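Long-range contacts in single-stranded-DNA-specific exonuclease RecJ (Thermus thermophilus, PDB 2ZXR), which degrades single-stranded DNA exonucleolytically in the 5' to 3' direction, using divalent metal ions, preferably magnesium: residues K73-H78 with A101-F106; L92-A97 with L287-D292; G558-E563 with L580-A585; E548-A553 with L587-P592; E459-L464 with A506-E511. One frame throughout, in Å; residues are numbered along the deposited sequence.

Interaction 1. Residues K73-H78 with A101-F106; sequences KRIRVH and ADVHPF
Five hydrogen bonds join Ile75, Val77 and His78 to Asp102, His104 and Phe106, two strands running side by side in the same direction. Ile75 N reaches Asp102 O at 2.7 Å, and Ile75 O takes His104 N in return. Val77 does the same two residues on, giving N to His104 O and accepting Phe106 N at its O, 2.7 Å away. A fifth, side-chain-to-backbone bond follows: His78 ND1 donates to Phe106 O at 2.7 Å, the oxygen tilted out of the imidazole plane.

On the face carrying Arg74, Arg76 and His104, cationic and flat groups interleave. The guanidinium of Arg76 lies on the Phe106 ring with planes 10° apart, an off-centre cation-pi stack with Arg76 CZ 4.2 Å from the ring centroid; the turn at chi3 (-95°) folds the arginine over the ring. The His104 ring, stood up by a chi1 of 55°, has Arg76 CA over one face and Arg74 NH2 over the other, while Arg76 NE comes to its edge, 3.0 Å from His104 CE1.

The other face is purely aliphatic. Val103 CG2 touches Val77 CG2 at 3.5 Å and also meets Ile75 CG2, and Ile75 CD1 rests against Ala101 CB.

These are the two strands of a beta-alpha-beta unit in the DHH domain. The connecting helix 83-98 covers the aliphatic face through Thr89, Val93 and Ala97, helix 60-70 adds Ala68, and strand 131-134 bonds to the far edge of 74-78, leaving 102-105 outermost in the parallel sheet.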
# COMPACT_ATOMS: atom_id res chain seq x y z
N LYS A 73 9.82 13.32 41.17
CA LYS A 73 8.77 14.22 40.70
C LYS A 73 7.60 13.43 40.15
O LYS A 73 7.79 12.33 39.62
CB LYS A 73 9.32 15.14 39.61
CG LYS A 73 10.42 16.04 40.10
CD LYS A 73 9.91 16.93 41.25
CE LYS A 73 10.97 17.94 41.66
NZ LYS A 73 10.52 18.75 42.82
N ARG A 74 6.40 14.00 40.27
CA ARG A 74 5.20 13.32 39.80
C ARG A 74 4.95 13.53 38.31
O ARG A 74 4.68 14.64 37.85
CB ARG A 74 3.98 13.79 40.62
CG ARG A 74 2.69 13.07 40.26
CD ARG A 74 1.90 12.56 41.48
NE ARG A 74 0.76 11.75 41.04
CZ ARG A 74 -0.10 11.13 41.84
NH1 ARG A 74 0.05 11.19 43.16
NH2 ARG A 74 -1.11 10.43 41.33
N ILE A 75 5.05 12.44 37.56
CA ILE A 75 4.89 12.44 36.10
C ILE A 75 3.48 12.01 35.66
O ILE A 75 2.97 10.98 36.09
CB ILE A 75 5.89 11.44 35.46
CG1 ILE A 75 7.32 11.82 35.84
CG2 ILE A 75 5.76 11.44 33.95
CD1 ILE A 75 8.35 10.75 35.49
N ARG A 76 2.84 12.81 34.81
CA ARG A 76 1.51 12.43 34.33
C ARG A 76 1.59 12.24 32.82
O ARG A 76 2.14 13.09 32.10
CB ARG A 76 0.48 13.49 34.70
CG ARG A 76 -0.92 13.18 34.20
CD ARG A 76 -1.92 14.27 34.58
NE ARG A 76 -2.65 13.96 35.81
CZ ARG A 76 -3.62 14.73 36.32
NH1 ARG A 76 -3.97 15.85 35.69
NH2 ARG A 76 -4.25 14.36 37.43
N VAL A 77 1.03 11.13 32.33
CA VAL A 77 1.09 10.84 30.90
C VAL A 77 -0.27 10.91 30.21
O VAL A 77 -1.23 10.30 30.66
CB VAL A 77 1.71 9.43 30.65
CG1 VAL A 77 1.89 9.18 29.15
CG2 VAL A 77 3.06 9.32 31.37
N HIS A 78 -0.34 11.65 29.11
CA HIS A 78 -1.61 11.77 28.39
C HIS A 78 -1.55 11.37 26.92
O HIS A 78 -0.63 11.77 26.21
CB HIS A 78 -2.12 13.21 28.50
CG HIS A 78 -3.51 13.38 27.97
ND1 HIS A 78 -4.52 12.48 28.25
CD2 HIS A 78 -4.06 14.33 27.19
CE1 HIS A 78 -5.63 12.87 27.65
NE2 HIS A 78 -5.38 13.99 27.00
N ALA A 101 9.65 5.50 38.76
CA ALA A 101 9.08 6.84 38.65
C ALA A 101 7.71 6.88 39.29
O ALA A 101 7.06 5.84 39.45
CB ALA A 101 8.96 7.24 37.18
N ASP A 102 7.28 8.07 39.68
CA ASP A 102 5.94 8.26 40.23
C ASP A 102 5.19 8.82 39.02
O ASP A 102 5.05 10.03 38.83
CB ASP A 102 5.96 9.26 41.39
CG ASP A 102 4.56 9.62 41.87
OD1 ASP A 102 3.59 8.90 41.52
OD2 ASP A 102 4.43 10.62 42.62
N VAL A 103 4.72 7.90 38.19
CA VAL A 103 4.04 8.25 36.95
C VAL A 103 2.64 7.65 36.92
O VAL A 103 2.38 6.63 37.53
CB VAL A 103 4.88 7.72 35.74
CG1 VAL A 103 5.16 6.23 35.91
CG2 VAL A 103 4.16 7.99 34.44
N HIS A 104 1.73 8.31 36.23
CA HIS A 104 0.37 7.80 36.16
C HIS A 104 -0.24 8.34 34.88
O HIS A 104 0.11 9.43 34.42
CB HIS A 104 -0.43 8.26 37.36
CG HIS A 104 -0.43 9.75 37.53
ND1 HIS A 104 -1.42 10.56 37.00
CD2 HIS A 104 0.50 10.58 38.06
CE1 HIS A 104 -1.10 11.83 37.20
NE2 HIS A 104 0.06 11.87 37.84
N PRO A 105 -1.14 7.58 34.28
CA PRO A 105 -1.73 8.10 33.04
C PRO A 105 -2.85 9.07 33.38
O PRO A 105 -3.43 9.02 34.46
CB PRO A 105 -2.26 6.84 32.37
CG PRO A 105 -2.73 6.04 33.54
CD PRO A 105 -1.65 6.24 34.60
N PHE A 106 -3.15 9.98 32.46
CA PHE A 106 -4.24 10.90 32.71
C PHE A 106 -5.34 10.71 31.68
O PHE A 106 -5.20 11.12 30.52
CB PHE A 106 -3.75 12.35 32.68
CG PHE A 106 -4.87 13.35 32.79
CD1 PHE A 106 -5.85 13.20 33.78
CD2 PHE A 106 -4.96 14.41 31.90
CE1 PHE A 106 -6.91 14.10 33.87
CE2 PHE A 106 -6.02 15.31 31.98
CZ PHE A 106 -7.00 15.15 32.97
O HOH W 1 9.09 9.97 39.34

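Interaction 2. Residues L92-A97 with L287-D292; sequences LVRGLA and LLLTDD
A single arginine, Arg94, reaches out from the C-terminal half of helix 83-98 and threads its guanidinium into the carbonyl-lined end of another helix, where Leu288, Leu289, Thr290 and Asp291 surround it. The side chain runs straight from CG to NE, with chi2 and chi3 both close to 180°. Arg94 NE donates to Leu288 O at 2.8 Å, meeting it in the carbonyl plane although the oxygen sits 22° out of the guanidinium plane. Arg94 NH1 forms a salt bridge with Asp291 OD2, also 2.8 Å long, arriving on the syn side of the carboxylate.

Arg94 NH2 makes weaker bonds: to Thr290 O at 3.0 Å, to Leu288 O, and to the same Asp291 OD2. A water bridges further, giving protons to Leu287 O and Thr290 O and weakly accepting from Arg94 NH2. Leu289 O stands over one guanidinium face, 3.1 Å above its plane, without being bonded. Beneath the charged end, Leu289 CD2 fills the angle between Arg94 CG and Val93 CG1, at 3.9 and 4.0 Å; Trp245 and Tyr210 also touch the arginine.

Arg94 thus ties the DHH-domain helix to the turn leading into helix 293-321. Thr290 is where the chain leaves the helix, so the carbonyls that Arg94 gathers are ones lying at a helix C-terminus, and a positive group set there would probably be favoured by the helix dipole as well as by Asp291.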
# COMPACT_ATOMS: atom_id res chain seq x y z
N LEU A 92 5.25 4.72 27.96
CA LEU A 92 5.82 5.63 28.93
C LEU A 92 5.42 5.30 30.35
O LEU A 92 6.27 5.37 31.24
CB LEU A 92 5.45 7.07 28.57
CG LEU A 92 6.19 7.45 27.28
CD1 LEU A 92 5.57 8.67 26.67
CD2 LEU A 92 7.66 7.69 27.56
N VAL A 93 4.16 4.93 30.58
CA VAL A 93 3.75 4.61 31.95
C VAL A 93 4.44 3.34 32.46
O VAL A 93 5.05 3.36 33.53
CB VAL A 93 2.21 4.48 32.07
CG1 VAL A 93 1.83 3.86 33.44
CG2 VAL A 93 1.55 5.88 31.90
N ARG A 94 4.37 2.24 31.72
CA ARG A 94 5.05 1.02 32.18
C ARG A 94 6.56 1.28 32.26
O ARG A 94 7.19 0.98 33.26
CB ARG A 94 4.81 -0.16 31.22
CG ARG A 94 3.44 -0.87 31.31
CD ARG A 94 3.52 -2.09 30.38
NE ARG A 94 2.36 -2.97 30.30
CZ ARG A 94 2.06 -3.92 31.18
NH1 ARG A 94 2.85 -4.11 32.24
NH2 ARG A 94 1.04 -4.75 30.93
N GLY A 95 7.14 1.82 31.20
CA GLY A 95 8.58 2.06 31.19
C GLY A 95 9.13 2.93 32.32
O GLY A 95 10.14 2.58 32.94
N LEU A 96 8.49 4.07 32.57
CA LEU A 96 8.94 4.95 33.62
C LEU A 96 8.66 4.32 35.00
O LEU A 96 9.48 4.43 35.91
CB LEU A 96 8.26 6.32 33.49
CG LEU A 96 8.64 7.16 32.25
CD1 LEU A 96 7.79 8.39 32.17
CD2 LEU A 96 10.10 7.56 32.34
N ALA A 97 7.51 3.66 35.15
CA ALA A 97 7.19 3.03 36.41
C ALA A 97 8.17 1.88 36.70
O ALA A 97 8.46 1.57 37.87
CB ALA A 97 5.75 2.52 36.40
N LEU A 287 -6.16 -2.47 29.52
CA LEU A 287 -5.80 -3.76 28.98
C LEU A 287 -4.29 -3.81 28.73
O LEU A 287 -3.67 -4.84 28.93
CB LEU A 287 -6.57 -4.02 27.66
CG LEU A 287 -6.13 -5.29 26.89
CD1 LEU A 287 -6.57 -6.56 27.65
CD2 LEU A 287 -6.72 -5.28 25.49
N LEU A 288 -3.72 -2.68 28.31
CA LEU A 288 -2.29 -2.60 27.99
C LEU A 288 -1.37 -2.46 29.21
O LEU A 288 -0.15 -2.72 29.11
CB LEU A 288 -2.04 -1.41 27.03
CG LEU A 288 -2.84 -1.46 25.72
CD1 LEU A 288 -2.52 -0.28 24.84
CD2 LEU A 288 -2.53 -2.75 24.99
N LEU A 289 -1.94 -2.05 30.34
CA LEU A 289 -1.18 -1.84 31.57
C LEU A 289 -1.22 -2.99 32.60
O LEU A 289 -0.31 -3.11 33.43
CB LEU A 289 -1.65 -0.57 32.26
CG LEU A 289 -1.45 0.76 31.54
CD1 LEU A 289 -2.07 1.93 32.36
CD2 LEU A 289 0.04 0.98 31.32
N THR A 290 -2.26 -3.83 32.54
CA THR A 290 -2.37 -4.88 33.54
C THR A 290 -1.47 -6.10 33.31
O THR A 290 -1.13 -6.43 32.20
CB THR A 290 -3.85 -5.35 33.70
OG1 THR A 290 -3.94 -6.26 34.82
CG2 THR A 290 -4.35 -6.08 32.43
N ASP A 291 -1.10 -6.76 34.41
CA ASP A 291 -0.26 -7.96 34.35
C ASP A 291 -1.11 -9.12 34.87
O ASP A 291 -0.65 -10.25 34.98
CB ASP A 291 0.97 -7.79 35.25
CG ASP A 291 1.95 -6.75 34.73
OD1 ASP A 291 2.65 -6.14 35.56
OD2 ASP A 291 2.06 -6.54 33.49
N ASP A 292 -2.37 -8.83 35.18
CA ASP A 292 -3.30 -9.83 35.70
C ASP A 292 -4.01 -10.42 34.48
O ASP A 292 -4.80 -9.76 33.83
CB ASP A 292 -4.30 -9.14 36.64
CG ASP A 292 -5.39 -10.05 37.17
OD1 ASP A 292 -5.68 -11.12 36.59
OD2 ASP A 292 -5.98 -9.67 38.20
O HOH W 2 -1.11 -5.97 29.63

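Interaction 3. Residues G558-E563 with L580-A585; sequences GVYVPE and LPPEEA
The segment 558-563 starts on the strand next to the edge of the five-stranded parallel sheet in the RecJ C-terminal domain, and 580-585 is the loop that leaves the edge strand 578-579. One backbone bond continues the strand pairing into the loop: Leu580 N donates to Val559 O at 2.7 Å, coming from above the carbonyl plane. Next to it, a water accepts from Val561 N, though its link to Leu580 O is doubtfully short.

Tyr560 carries the side-chain contact. Its CG stands anti to the backbone N (chi1 162°), which lays the ring beside the loop. Pro582 sits squarely on one face: CB lies 3.8 Å from the ring centroid, only 7° off the normal, as a CH-pi contact, and Pro582 CD comes to 3.3 Å from Tyr560 CD2. Pro562 N, two residues on in the same segment, lies toward the rim of the opposite face, and Leu580 O is at the edge.

Below the ring, the Ala585 methyl packs on the strand backbone, CB 3.6 Å from Tyr560 N and 3.8 Å from Tyr560 CB. Leu580 CD1 rests on Gly558 CA at 3.6 Å.

The loop itself is tightened by Glu584 N and Ala585 N, which both bond to Pro581 O from opposite faces of its plane. It then leads into strand 587-588, the other neighbour of 558-560, whose Trp588 meets Tyr560 edge-to-face, while helix 566-573 packs on Val561.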
# COMPACT_ATOMS: atom_id res chain seq x y z
N GLY A 558 10.01 -0.75 -48.20
CA GLY A 558 11.36 -1.05 -47.74
C GLY A 558 11.22 -1.80 -46.42
O GLY A 558 10.52 -1.33 -45.52
N VAL A 559 11.86 -2.97 -46.33
CA VAL A 559 11.77 -3.81 -45.14
C VAL A 559 13.03 -4.50 -44.67
O VAL A 559 13.93 -4.84 -45.45
CB VAL A 559 10.71 -4.91 -45.32
CG1 VAL A 559 9.38 -4.28 -45.62
CG2 VAL A 559 11.12 -5.85 -46.45
N TYR A 560 13.06 -4.74 -43.36
CA TYR A 560 14.17 -5.41 -42.72
C TYR A 560 13.74 -6.76 -42.16
O TYR A 560 12.73 -6.87 -41.48
CB TYR A 560 14.74 -4.53 -41.59
CG TYR A 560 15.60 -5.28 -40.58
CD1 TYR A 560 15.13 -5.51 -39.29
CD2 TYR A 560 16.89 -5.73 -40.92
CE1 TYR A 560 15.91 -6.18 -38.34
CE2 TYR A 560 17.68 -6.41 -39.98
CZ TYR A 560 17.18 -6.63 -38.68
OH TYR A 560 17.93 -7.28 -37.73
N VAL A 561 14.51 -7.79 -42.50
CA VAL A 561 14.29 -9.15 -42.02
C VAL A 561 15.65 -9.52 -41.42
O VAL A 561 16.67 -9.54 -42.13
CB VAL A 561 13.97 -10.16 -43.16
CG1 VAL A 561 13.78 -11.56 -42.58
CG2 VAL A 561 12.72 -9.74 -43.91
N PRO A 562 15.69 -9.81 -40.11
CA PRO A 562 16.97 -10.17 -39.47
C PRO A 562 17.70 -11.39 -40.04
O PRO A 562 17.07 -12.34 -40.51
CB PRO A 562 16.58 -10.36 -38.00
CG PRO A 562 15.15 -10.75 -38.06
CD PRO A 562 14.58 -9.86 -39.15
N GLU A 563 19.03 -11.35 -39.98
CA GLU A 563 19.87 -12.45 -40.47
C GLU A 563 19.39 -13.80 -39.93
O GLU A 563 19.55 -14.82 -40.58
CB GLU A 563 21.34 -12.24 -40.10
CG GLU A 563 22.00 -11.00 -40.72
CD GLU A 563 22.05 -11.05 -42.25
OE1 GLU A 563 22.80 -10.23 -42.83
OE2 GLU A 563 21.36 -11.89 -42.87
N LEU A 580 16.25 -4.07 -46.63
CA LEU A 580 17.07 -2.97 -46.17
C LEU A 580 17.58 -3.22 -44.75
O LEU A 580 17.07 -4.08 -44.03
CB LEU A 580 16.24 -1.67 -46.17
CG LEU A 580 15.75 -1.02 -47.47
CD1 LEU A 580 14.73 0.06 -47.11
CD2 LEU A 580 16.93 -0.38 -48.25
N PRO A 581 18.61 -2.47 -44.34
CA PRO A 581 19.16 -2.63 -42.99
C PRO A 581 18.18 -1.87 -42.07
O PRO A 581 17.60 -0.85 -42.47
CB PRO A 581 20.52 -1.94 -43.09
CG PRO A 581 20.24 -0.83 -44.05
CD PRO A 581 19.41 -1.50 -45.12
N PRO A 582 18.00 -2.36 -40.84
CA PRO A 582 17.08 -1.76 -39.85
C PRO A 582 17.11 -0.24 -39.68
O PRO A 582 16.07 0.39 -39.52
CB PRO A 582 17.43 -2.51 -38.57
CG PRO A 582 18.91 -2.83 -38.75
CD PRO A 582 18.93 -3.30 -40.19
N GLU A 583 18.30 0.35 -39.71
CA GLU A 583 18.41 1.79 -39.54
C GLU A 583 17.79 2.55 -40.73
O GLU A 583 17.60 3.77 -40.67
CB GLU A 583 19.88 2.21 -39.35
CG GLU A 583 20.73 1.96 -40.58
CD GLU A 583 21.32 0.56 -40.63
OE1 GLU A 583 20.77 -0.36 -39.97
OE2 GLU A 583 22.33 0.38 -41.35
N GLU A 584 17.47 1.86 -41.82
CA GLU A 584 16.84 2.59 -42.90
C GLU A 584 15.44 2.08 -43.28
O GLU A 584 14.66 2.82 -43.86
CB GLU A 584 17.77 2.70 -44.13
CG GLU A 584 18.00 1.46 -44.94
CD GLU A 584 19.21 1.64 -45.87
OE1 GLU A 584 19.23 1.01 -46.96
OE2 GLU A 584 20.13 2.41 -45.51
N ALA A 585 15.12 0.84 -42.94
CA ALA A 585 13.78 0.33 -43.22
C ALA A 585 12.78 0.85 -42.16
O ALA A 585 13.05 0.81 -40.96
CB ALA A 585 13.79 -1.17 -43.18
O HOH W 3 16.84 -6.48 -44.30

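Interaction 4. Residues E548-A553 with L587-P592; sequences EALARA and LWLGLP
Leu587 CD1 lies over one face of the Arg552 guanidinium, the one flat group that takes part in this contact. The same leucine brings its other methyl near the base of that arginine, CD2 being 4.4 Å from Arg552 CB. The guanidinium nitrogens are engaged outside the two segments: NE forms a salt bridge with Glu557 and NH1 another with Glu602, which together should hold the plane in position for the leucine to lie against.

From there the contact is made by methyl groups, against both the helix backbone and its alanines. Leu587 points its side chain at the helix with CG anti to the backbone N (chi1 -179°), and this carries CD2 against the helix backbone, 3.6 Å from Ala549 O and 4.5 Å from Ala553 N. That methyl therefore sits over the turn in which Ala553 N bonds to Ala549 O. Its twin CD1 approaches Ala549 CB at 4.4 Å.

Helix 546-554 packs here on one face of the parallel sheet of the RecJ C-terminal domain, with 587-588 as one of the inner strands beneath it. Small residues, Ala549 and Ala553, face the sheet, and the leucine methyls meet Ala549 CB and the helix backbone directly. Trp588, between the two leucines in sequence, points away from the helix toward the other side of the sheet, where it meets Val601 and Val603.

Leu589, just past the strand, makes the second half of the contact. Its CD2 touches Ala549 CB at 3.7 Å, while CD1 reaches Leu550 CD2 more loosely, at 4.3 Å. Val559 of the adjoining strand packs beside both Leu587 and Ala553, and Ala604 adds a further contact to Ala549.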
# COMPACT_ATOMS: atom_id res chain seq x y z
N GLU A 548 -0.53 -7.95 -41.79
CA GLU A 548 -0.43 -6.61 -42.36
C GLU A 548 0.98 -6.31 -42.84
O GLU A 548 1.16 -5.74 -43.90
CB GLU A 548 -0.85 -5.55 -41.35
CG GLU A 548 -2.34 -5.47 -41.13
CD GLU A 548 -2.71 -4.36 -40.16
OE1 GLU A 548 -2.21 -3.22 -40.34
OE2 GLU A 548 -3.51 -4.62 -39.23
N ALA A 549 1.98 -6.70 -42.06
CA ALA A 549 3.36 -6.43 -42.43
C ALA A 549 3.75 -7.11 -43.75
O ALA A 549 4.42 -6.50 -44.59
CB ALA A 549 4.32 -6.86 -41.30
N LEU A 550 3.36 -8.37 -43.90
CA LEU A 550 3.71 -9.13 -45.09
C LEU A 550 3.03 -8.58 -46.33
O LEU A 550 3.62 -8.59 -47.40
CB LEU A 550 3.37 -10.62 -44.90
CG LEU A 550 4.28 -11.34 -43.88
CD1 LEU A 550 3.72 -12.72 -43.57
CD2 LEU A 550 5.70 -11.43 -44.42
N ALA A 551 1.81 -8.08 -46.18
CA ALA A 551 1.09 -7.51 -47.32
C ALA A 551 1.88 -6.30 -47.83
O ALA A 551 2.09 -6.15 -49.03
CB ALA A 551 -0.33 -7.07 -46.91
N ARG A 552 2.33 -5.44 -46.92
CA ARG A 552 3.08 -4.25 -47.31
C ARG A 552 4.44 -4.60 -47.89
O ARG A 552 4.92 -3.93 -48.81
CB ARG A 552 3.20 -3.30 -46.12
CG ARG A 552 1.87 -2.63 -45.80
CD ARG A 552 1.78 -1.99 -44.40
NE ARG A 552 2.84 -1.02 -44.13
CZ ARG A 552 2.90 -0.24 -43.04
NH1 ARG A 552 3.93 0.60 -42.89
NH2 ARG A 552 1.95 -0.29 -42.11
N ALA A 553 5.05 -5.66 -47.39
CA ALA A 553 6.35 -6.06 -47.89
C ALA A 553 6.22 -6.62 -49.31
O ALA A 553 7.11 -6.47 -50.12
CB ALA A 553 6.96 -7.12 -46.97
N LEU A 587 9.96 -0.57 -41.78
CA LEU A 587 9.15 -1.75 -41.45
C LEU A 587 10.05 -2.92 -41.09
O LEU A 587 10.98 -3.23 -41.84
CB LEU A 587 8.28 -2.15 -42.65
CG LEU A 587 7.38 -3.36 -42.39
CD1 LEU A 587 6.24 -2.91 -41.46
CD2 LEU A 587 6.83 -3.91 -43.70
N TRP A 588 9.80 -3.57 -39.96
CA TRP A 588 10.65 -4.69 -39.54
C TRP A 588 9.83 -5.95 -39.40
O TRP A 588 8.67 -5.91 -38.97
CB TRP A 588 11.33 -4.40 -38.18
CG TRP A 588 12.31 -3.22 -38.13
CD1 TRP A 588 12.78 -2.48 -39.18
CD2 TRP A 588 12.97 -2.71 -36.96
NE1 TRP A 588 13.69 -1.53 -38.73
CE2 TRP A 588 13.82 -1.66 -37.38
CE3 TRP A 588 12.92 -3.04 -35.60
CZ2 TRP A 588 14.61 -0.93 -36.48
CZ3 TRP A 588 13.72 -2.31 -34.70
CH2 TRP A 588 14.55 -1.28 -35.15
N LEU A 589 10.43 -7.08 -39.75
CA LEU A 589 9.73 -8.35 -39.65
C LEU A 589 10.37 -9.18 -38.55
O LEU A 589 10.04 -10.35 -38.37
CB LEU A 589 9.83 -9.10 -40.98
CG LEU A 589 9.19 -8.40 -42.17
CD1 LEU A 589 9.34 -9.28 -43.42
CD2 LEU A 589 7.71 -8.15 -41.89
N GLY A 590 11.29 -8.57 -37.81
CA GLY A 590 11.97 -9.27 -36.75
C GLY A 590 12.74 -8.24 -35.98
O GLY A 590 12.66 -7.04 -36.28
N LEU A 591 13.49 -8.70 -34.99
CA LEU A 591 14.24 -7.81 -34.12
C LEU A 591 15.72 -7.73 -34.46
O LEU A 591 16.38 -8.75 -34.65
CB LEU A 591 14.10 -8.29 -32.66
CG LEU A 591 12.68 -8.58 -32.17
CD1 LEU A 591 12.70 -8.99 -30.71
CD2 LEU A 591 11.83 -7.34 -32.36
N PRO A 592 16.25 -6.50 -34.57
CA PRO A 592 17.68 -6.47 -34.89
C PRO A 592 18.51 -6.96 -33.69
O PRO A 592 18.03 -7.02 -32.56
CB PRO A 592 17.94 -5.01 -35.25
CG PRO A 592 16.80 -4.26 -34.66
CD PRO A 592 15.63 -5.18 -34.75

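Interaction 5. Residues E459-L464 with A506-E511; sequences EPLFLL and AGLLSE
This is a buried antiparallel strand pairing in the RecJ OB domain; the short segment axes of 462-464 and 506-511 make an angle of 118°, and the pairing runs on through Leu464 and Val505. Phe462 and Gly507 form the hydrogen-bonded pair. Phe462 N gives to Gly507 O and Gly507 N to Phe462 O, both 2.8 Å and nearly straight (172° and 166°). Leu463 and Ala506 follow as a non-hydrogen-bonded pair.

Where the segments part, water replaces direct bonding. One water donates to Pro460 O and accepts from Leu509 N; a second donates to Glu459 OE2 and Leu509 O. Leu508 packs alongside: its CD2 meets Leu461 CD2 at 3.5 Å and Glu459 CG at the same distance. The glutamate, extended beyond CG, thus lays its aliphatic part across the leucine at about a right angle while its carboxylate reaches the water. The Phe462 ring turns its edge to Gly507 O, and its CE1 lies 4.2 Å from Leu509 CB.

In the mixed sheet, strand 426-433 flanks 462-466 and strand 517-528 flanks 503-514. Helix 440-447 packs on Phe462 through Leu447 and on Leu509 through Phe444.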
# COMPACT_ATOMS: atom_id res chain seq x y z
N GLU A 459 1.41 -4.82 -0.84
CA GLU A 459 1.75 -6.05 -1.49
C GLU A 459 1.69 -5.78 -3.03
O GLU A 459 0.79 -5.08 -3.52
CB GLU A 459 0.75 -7.11 -1.07
CG GLU A 459 1.02 -8.48 -1.57
CD GLU A 459 0.14 -9.49 -0.87
OE1 GLU A 459 -0.71 -9.07 -0.05
OE2 GLU A 459 0.29 -10.68 -1.13
N PRO A 460 2.66 -6.29 -3.78
CA PRO A 460 2.67 -6.08 -5.24
C PRO A 460 1.52 -6.77 -6.00
O PRO A 460 1.05 -7.85 -5.60
CB PRO A 460 4.02 -6.65 -5.68
CG PRO A 460 4.27 -7.70 -4.68
CD PRO A 460 3.85 -7.07 -3.37
N LEU A 461 1.08 -6.14 -7.09
CA LEU A 461 0.03 -6.70 -7.93
C LEU A 461 0.59 -7.07 -9.30
O LEU A 461 1.35 -6.29 -9.90
CB LEU A 461 -1.10 -5.70 -8.13
CG LEU A 461 -1.89 -5.28 -6.90
CD1 LEU A 461 -2.69 -4.03 -7.25
CD2 LEU A 461 -2.78 -6.43 -6.43
N PHE A 462 0.23 -8.25 -9.79
CA PHE A 462 0.70 -8.70 -11.10
C PHE A 462 -0.44 -8.57 -12.10
O PHE A 462 -1.63 -8.56 -11.74
CB PHE A 462 1.16 -10.17 -11.09
CG PHE A 462 2.45 -10.40 -10.35
CD1 PHE A 462 2.44 -10.68 -8.98
CD2 PHE A 462 3.66 -10.31 -11.00
CE1 PHE A 462 3.64 -10.86 -8.28
CE2 PHE A 462 4.86 -10.48 -10.32
CZ PHE A 462 4.85 -10.76 -8.94
N LEU A 463 -0.08 -8.50 -13.37
CA LEU A 463 -1.08 -8.39 -14.40
C LEU A 463 -1.19 -9.75 -15.05
O LEU A 463 -0.18 -10.38 -15.33
CB LEU A 463 -0.64 -7.34 -15.42
CG LEU A 463 -1.48 -7.18 -16.68
CD1 LEU A 463 -2.84 -6.52 -16.33
CD2 LEU A 463 -0.71 -6.30 -17.68
N LEU A 464 -2.42 -10.22 -15.23
CA LEU A 464 -2.70 -11.47 -15.92
C LEU A 464 -3.59 -11.01 -17.06
O LEU A 464 -4.28 -9.97 -16.96
CB LEU A 464 -3.44 -12.48 -15.05
CG LEU A 464 -2.63 -13.13 -13.94
CD1 LEU A 464 -2.30 -12.08 -12.87
CD2 LEU A 464 -3.43 -14.29 -13.33
N ALA A 506 -5.65 -7.54 -12.27
CA ALA A 506 -4.60 -7.00 -11.42
C ALA A 506 -4.73 -7.89 -10.20
O ALA A 506 -5.75 -7.83 -9.50
CB ALA A 506 -4.89 -5.58 -11.06
N GLY A 507 -3.73 -8.72 -9.92
CA GLY A 507 -3.90 -9.60 -8.78
C GLY A 507 -2.74 -9.90 -7.87
O GLY A 507 -1.59 -9.73 -8.24
N LEU A 508 -3.07 -10.37 -6.67
CA LEU A 508 -2.08 -10.73 -5.66
C LEU A 508 -1.71 -12.20 -5.80
O LEU A 508 -2.59 -13.06 -5.84
CB LEU A 508 -2.67 -10.49 -4.26
CG LEU A 508 -3.08 -9.05 -3.96
CD1 LEU A 508 -4.15 -8.98 -2.82
CD2 LEU A 508 -1.80 -8.27 -3.58
N LEU A 509 -0.41 -12.49 -5.85
CA LEU A 509 0.06 -13.86 -5.94
C LEU A 509 -0.18 -14.45 -4.55
O LEU A 509 0.37 -13.96 -3.56
CB LEU A 509 1.56 -13.92 -6.24
CG LEU A 509 2.10 -15.12 -7.04
CD1 LEU A 509 3.48 -15.42 -6.56
CD2 LEU A 509 1.20 -16.36 -6.97
N SER A 510 -0.97 -15.51 -4.47
CA SER A 510 -1.28 -16.08 -3.17
C SER A 510 -0.84 -17.52 -2.99
O SER A 510 -0.83 -18.32 -3.94
CB SER A 510 -2.79 -16.00 -2.94
OG SER A 510 -3.29 -14.78 -3.44
N GLU A 511 -0.48 -17.84 -1.74
CA GLU A 511 -0.10 -19.20 -1.38
C GLU A 511 -1.26 -19.63 -0.50
O GLU A 511 -1.35 -19.21 0.65
CB GLU A 511 1.20 -19.23 -0.56
CG GLU A 511 1.65 -20.66 -0.17
CD GLU A 511 2.99 -20.69 0.58
OE1 GLU A 511 3.04 -20.22 1.74
OE2 GLU A 511 4.00 -21.16 0.01
O HOH W 4 2.23 -11.64 -2.62
O HOH W 5 1.46 -10.54 -5.50

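Interactions 1 and 2 share the DHH-domain beta-alpha-beta unit: helix 83-98 links the strands of interaction 1, with Val93 packing on Val77, while Arg94 of the same helix holds the segment 287-292. Interactions 3 and 4 touch as well, meeting through neighbouring strands 558-560 and 587-588, with interaction 3 nested inside the loop that interaction 4 closes. Interaction 5 stands apart in the OB domain and is the buried one; interaction 1 is a surface contact, and the other three are partly buried. Backbone bonds run through 1 and 5, with stacked cationic and aromatic groups added in 1; a charged side chain dominates 2, a proline-tyrosine contact 3, and aliphatic packing 4.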